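Local coordinates for protein 5,10-methylenetetrahydromethanopterin reductase (Methanopyrus kandleri, PDB 1EZW) that catalyses the reversible, coenzyme F420-dependent reduction of methylene-tetrahydromethanopterin to methyl-tetrahydromethanopterin, a step of methanogenesis from carbon dioxide, at residues 27-38 against 56-67. Sequence-based numbering, arbitrary orientation.
Sequences EDNGFEYAWICD and TSKIKLGPGITN. With MG (magnesium ion), chain B.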
loop_
_atom_site.group_PDB
_atom_site.type_symbol
_atom_site.label_atom_id
_atom_site.label_comp_id
_atom_site.label_asym_id
_atom_site.label_seq_id
_atom_site.Cartn_x
_atom_site.Cartn_y
_atom_site.Cartn_z
ATOM N N GLU A 27 14.254 6.940 -5.549
ATOM C CA GLU A 27 14.512 5.629 -6.139
ATOM C C GLU A 27 14.490 5.722 -7.671
ATOM O O GLU A 27 15.353 5.161 -8.352
ATOM C CB GLU A 27 13.432 4.625 -5.730
ATOM C CG GLU A 27 13.590 3.260 -6.378
ATOM C CD GLU A 27 12.526 2.295 -5.864
ATOM O OE1 GLU A 27 11.609 1.926 -6.629
ATOM O OE2 GLU A 27 12.624 1.962 -4.670
ATOM N N ASP A 28 13.485 6.410 -8.213
ATOM C CA ASP A 28 13.337 6.504 -9.662
ATOM C C ASP A 28 14.536 7.222 -10.290
ATOM O O ASP A 28 14.861 6.982 -11.473
ATOM C CB ASP A 28 12.079 7.299 -10.039
ATOM C CG ASP A 28 10.783 6.541 -9.778
ATOM O OD1 ASP A 28 10.787 5.341 -9.477
ATOM O OD2 ASP A 28 9.740 7.199 -9.889
ATOM N N ASN A 29 15.187 8.033 -9.488
ATOM C CA ASN A 29 16.351 8.805 -9.929
ATOM C C ASN A 29 17.715 8.221 -9.599
ATOM O O ASN A 29 18.742 8.914 -9.737
ATOM C CB ASN A 29 16.220 10.228 -9.415
ATOM C CG ASN A 29 15.265 11.033 -10.285
ATOM O OD1 ASN A 29 15.688 11.645 -11.274
ATOM N ND2 ASN A 29 13.942 10.977 -9.981
ATOM N N GLY A 30 17.727 6.975 -9.173
ATOM C CA GLY A 30 19.010 6.330 -8.925
ATOM C C GLY A 30 19.583 6.355 -7.539
ATOM O O GLY A 30 20.712 5.883 -7.342
ATOM N N PHE A 31 18.853 6.926 -6.579
ATOM C CA PHE A 31 19.347 6.881 -5.191
ATOM C C PHE A 31 19.208 5.434 -4.690
ATOM O O PHE A 31 18.217 4.750 -4.985
ATOM C CB PHE A 31 18.524 7.809 -4.264
ATOM C CG PHE A 31 18.802 9.266 -4.462
ATOM C CD1 PHE A 31 18.422 9.930 -5.653
ATOM C CD2 PHE A 31 19.416 9.993 -3.435
ATOM C CE1 PHE A 31 18.663 11.321 -5.769
ATOM C CE2 PHE A 31 19.658 11.372 -3.556
ATOM C CZ PHE A 31 19.275 12.028 -4.718
ATOM N N GLU A 32 20.186 4.956 -3.913
ATOM C CA GLU A 32 20.154 3.583 -3.424
ATOM C C GLU A 32 19.854 3.443 -1.931
ATOM O O GLU A 32 19.617 2.333 -1.440
ATOM C CB GLU A 32 21.461 2.876 -3.780
ATOM C CG GLU A 32 21.593 2.649 -5.295
ATOM C CD GLU A 32 22.934 2.043 -5.683
ATOM O OE1 GLU A 32 23.165 0.855 -5.405
ATOM O OE2 GLU A 32 23.761 2.774 -6.256
ATOM N N TYR A 33 19.887 4.551 -1.210
ATOM C CA TYR A 33 19.556 4.519 0.219
ATOM C C TYR A 33 18.605 5.605 0.616
ATOM O O TYR A 33 18.746 6.730 0.161
ATOM C CB TYR A 33 20.808 4.738 1.090
ATOM C CG TYR A 33 21.843 3.669 0.907
ATOM C CD1 TYR A 33 22.736 3.700 -0.175
ATOM C CD2 TYR A 33 21.926 2.609 1.804
ATOM C CE1 TYR A 33 23.688 2.692 -0.351
ATOM C CE2 TYR A 33 22.866 1.598 1.650
ATOM C CZ TYR A 33 23.751 1.653 0.557
ATOM O OH TYR A 33 24.644 0.621 0.370
ATOM N N ALA A 34 17.669 5.294 1.531
ATOM C CA ALA A 34 16.765 6.337 2.050
ATOM C C ALA A 34 16.776 6.158 3.580
ATOM O O ALA A 34 16.482 5.051 4.100
ATOM C CB ALA A 34 15.304 6.155 1.490
ATOM N N TRP A 35 17.110 7.244 4.255
ATOM C CA TRP A 35 17.238 7.278 5.702
ATOM C C TRP A 35 16.196 8.183 6.301
ATOM O O TRP A 35 16.033 9.318 5.872
ATOM C CB TRP A 35 18.614 7.834 6.096
ATOM C CG TRP A 35 19.787 7.050 5.547
ATOM C CD1 TRP A 35 20.562 7.347 4.434
ATOM C CD2 TRP A 35 20.358 5.873 6.124
ATOM N NE1 TRP A 35 21.573 6.429 4.310
ATOM C CE2 TRP A 35 21.474 5.511 5.332
ATOM C CE3 TRP A 35 20.037 5.084 7.244
ATOM C CZ2 TRP A 35 22.284 4.386 5.622
ATOM C CZ3 TRP A 35 20.848 3.963 7.532
ATOM C CH2 TRP A 35 21.956 3.631 6.717
ATOM N N ILE A 36 15.509 7.689 7.327
ATOM C CA ILE A 36 14.468 8.494 7.970
ATOM C C ILE A 36 14.860 8.665 9.431
ATOM O O ILE A 36 15.090 7.684 10.140
ATOM C CB ILE A 36 13.071 7.819 7.865
ATOM C CG1 ILE A 36 12.584 7.899 6.405
ATOM C CG2 ILE A 36 12.062 8.574 8.759
ATOM C CD1 ILE A 36 12.371 9.377 5.972
ATOM N N CYS A 37 14.960 9.913 9.876
ATOM C CA CYS A 37 15.356 10.217 11.251
ATOM C C CYS A 37 14.370 9.684 12.279
ATOM O O CYS A 37 13.190 9.482 11.985
ATOM C CB CYS A 37 15.489 11.720 11.409
ATOM S SG CYS A 37 16.433 12.379 10.062
ATOM N N ASP A 38 14.874 9.439 13.486
ATOM C CA ASP A 38 14.047 8.907 14.565
ATOM C C ASP A 38 13.963 9.866 15.735
ATOM O O ASP A 38 14.827 9.822 16.627
ATOM C CB ASP A 38 14.625 7.529 15.014
ATOM C CG ASP A 38 13.983 7.001 16.290
ATOM O OD1 ASP A 38 12.776 7.244 16.444
ATOM O OD2 ASP A 38 14.685 6.357 17.104
ATOM N N THR A 56 7.626 1.734 -2.797
ATOM C CA THR A 56 8.925 1.637 -3.476
ATOM C C THR A 56 9.269 0.179 -3.658
ATOM O O THR A 56 8.612 -0.660 -3.066
ATOM C CB THR A 56 10.076 2.297 -2.659
ATOM O OG1 THR A 56 10.152 1.697 -1.354
ATOM C CG2 THR A 56 9.849 3.798 -2.473
ATOM N N SER A 57 10.288 -0.113 -4.454
ATOM C CA SER A 57 10.709 -1.497 -4.695
ATOM C C SER A 57 12.182 -1.823 -4.705
ATOM O O SER A 57 12.554 -2.999 -4.726
ATOM C CB SER A 57 10.110 -1.998 -6.011
ATOM O OG SER A 57 8.704 -2.200 -5.771
ATOM N N LYS A 58 13.028 -0.810 -4.771
ATOM C CA LYS A 58 14.479 -1.052 -4.900
ATOM C C LYS A 58 15.341 -0.338 -3.882
ATOM O O LYS A 58 16.394 -0.851 -3.442
ATOM C CB LYS A 58 14.947 -0.554 -6.294
ATOM C CG LYS A 58 14.188 -1.064 -7.518
ATOM C CD LYS A 58 14.748 -0.324 -8.799
ATOM C CE LYS A 58 14.095 -0.790 -10.114
ATOM N NZ LYS A 58 14.527 -0.068 -11.365
ATOM N N ILE A 59 14.938 0.873 -3.510
ATOM C CA ILE A 59 15.785 1.641 -2.612
ATOM C C ILE A 59 15.871 0.998 -1.219
ATOM O O ILE A 59 14.884 0.441 -0.725
ATOM C CB ILE A 59 15.274 3.105 -2.542
ATOM C CG1 ILE A 59 16.334 4.015 -1.940
ATOM C CG2 ILE A 59 13.971 3.170 -1.751
ATOM C CD1 ILE A 59 15.954 5.522 -2.151
ATOM N N LYS A 60 17.060 1.051 -0.612
ATOM C CA LYS A 60 17.206 0.521 0.755
ATOM C C LYS A 60 16.620 1.559 1.696
ATOM O O LYS A 60 16.693 2.775 1.455
ATOM C CB LYS A 60 18.663 0.184 1.034
ATOM C CG LYS A 60 19.095 -0.973 0.117
ATOM C CD LYS A 60 20.587 -1.364 0.259
ATOM C CE LYS A 60 21.433 -0.772 -0.833
ATOM N NZ LYS A 60 22.756 -1.517 -0.876
ATOM N N LEU A 61 15.992 1.044 2.765
ATOM C CA LEU A 61 15.193 1.816 3.750
ATOM C C LEU A 61 15.559 1.580 5.205
ATOM O O LEU A 61 15.659 0.432 5.608
ATOM C CB LEU A 61 13.685 1.379 3.655
ATOM C CG LEU A 61 12.434 1.962 2.983
ATOM C CD1 LEU A 61 12.770 3.084 2.032
ATOM C CD2 LEU A 61 11.677 0.826 2.258
ATOM N N GLY A 62 15.758 2.626 5.995
ATOM C CA GLY A 62 15.937 2.341 7.416
ATOM C C GLY A 62 16.044 3.581 8.226
ATOM O O GLY A 62 16.137 4.727 7.708
ATOM N N PRO A 63 16.060 3.395 9.555
ATOM C CA PRO A 63 16.173 4.529 10.446
ATOM C C PRO A 63 17.568 5.140 10.337
ATOM O O PRO A 63 18.550 4.407 10.342
ATOM C CB PRO A 63 15.882 3.909 11.821
ATOM C CG PRO A 63 16.381 2.508 11.689
ATOM C CD PRO A 63 15.936 2.116 10.289
ATOM N N GLY A 64 17.634 6.470 10.248
ATOM C CA GLY A 64 18.916 7.168 10.156
ATOM C C GLY A 64 18.801 8.451 10.952
ATOM O O GLY A 64 18.549 9.520 10.378
ATOM N N ILE A 65 19.039 8.402 12.261
ATOM C CA ILE A 65 19.476 7.201 12.969
ATOM C C ILE A 65 18.666 6.971 14.225
ATOM O O ILE A 65 18.092 7.898 14.769
ATOM C CB ILE A 65 20.921 7.344 13.437
ATOM C CG1 ILE A 65 21.066 8.668 14.162
ATOM C CG2 ILE A 65 21.875 7.295 12.252
ATOM C CD1 ILE A 65 22.493 8.879 14.786
ATOM N N THR A 66 18.615 5.722 14.670
ATOM C CA THR A 66 17.866 5.481 15.882
ATOM C C THR A 66 18.868 5.364 17.016
ATOM O O THR A 66 19.998 5.779 16.843
ATOM C CB THR A 66 16.915 4.278 15.735
ATOM O OG1 THR A 66 16.152 4.165 16.955
ATOM C CG2 THR A 66 17.655 2.972 15.429
ATOM N N ASN A 67 18.469 4.857 18.172
ATOM C CA ASN A 67 19.417 4.829 19.309
ATOM C C ASN A 67 19.116 3.672 20.239
ATOM O O ASN A 67 18.073 3.029 20.145
ATOM C CB ASN A 67 19.328 6.173 20.087
ATOM C CG ASN A 67 17.927 6.438 20.629
ATOM O OD1 ASN A 67 17.107 7.143 19.998
ATOM N ND2 ASN A 67 17.622 5.851 21.771
HETATM MG MG MG B . 7.485 -2.608 -3.359
HETATM O O HOH W 1 19.045 0.120 -3.559
HETATM O O HOH W 2 23.446 -0.149 -2.980
HETATM O O HOH W 3 17.707 10.554 13.982
HETATM O O HOH W 4 6.299 -2.997 -1.305
HETATM O O HOH W 5 5.689 -1.179 -4.075
#
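Over one face of the Tyr33 ring runs the aliphatic end of Lys60, with CE 4.0 Å from the ring centroid in a CH-pi contact. The two side chains lie alongside each other, and a bend in the lysine at chi3 (-100°) brings NZ to the phenol, where it donates to Tyr33 OH at 3.1 Å; a water links NZ to Glu32 OE1. Trp35, on the same side of the sheet, takes Pro63 O at its ring edge, 3.5 Å from CE3, while Gly64 CA approaches obliquely, 4.1 Å from Trp35 CB. The Glu27 carboxylate reaches the turn before strand 60-63: OE2 accepts from three successive amides, Ser57 N on its syn lone pair, and Lys58 N and Ile59 N (each 2.8 Å) from above the plane. Glu27 CG lies anti to the backbone N of its own residue (chi1 176°), and the extended chain carries the acid across to them. With an alanine here the three amides would probably be left without their common acceptor, and the turn without its tie to the helix. Ser57 OG and Thr56 O bind magnesium, which Thr56 O of a second subunit also ligates. At the far end, Thr66 OG1 donates to Asp38 OD2 at 2.6 Å, and Arg71 forms a salt bridge with the same oxygen. Between these ends, parallel strands 33-36 and 60-63 form a ladder from Lys60 N to Gly64 N, neighbours in the TIM barrel joined by helix 45-54 in a beta-alpha-beta unit; Ile59 and Ala34 pack on Ile23 of helix 16-28, and strand 5-10 flanks strand 33-36.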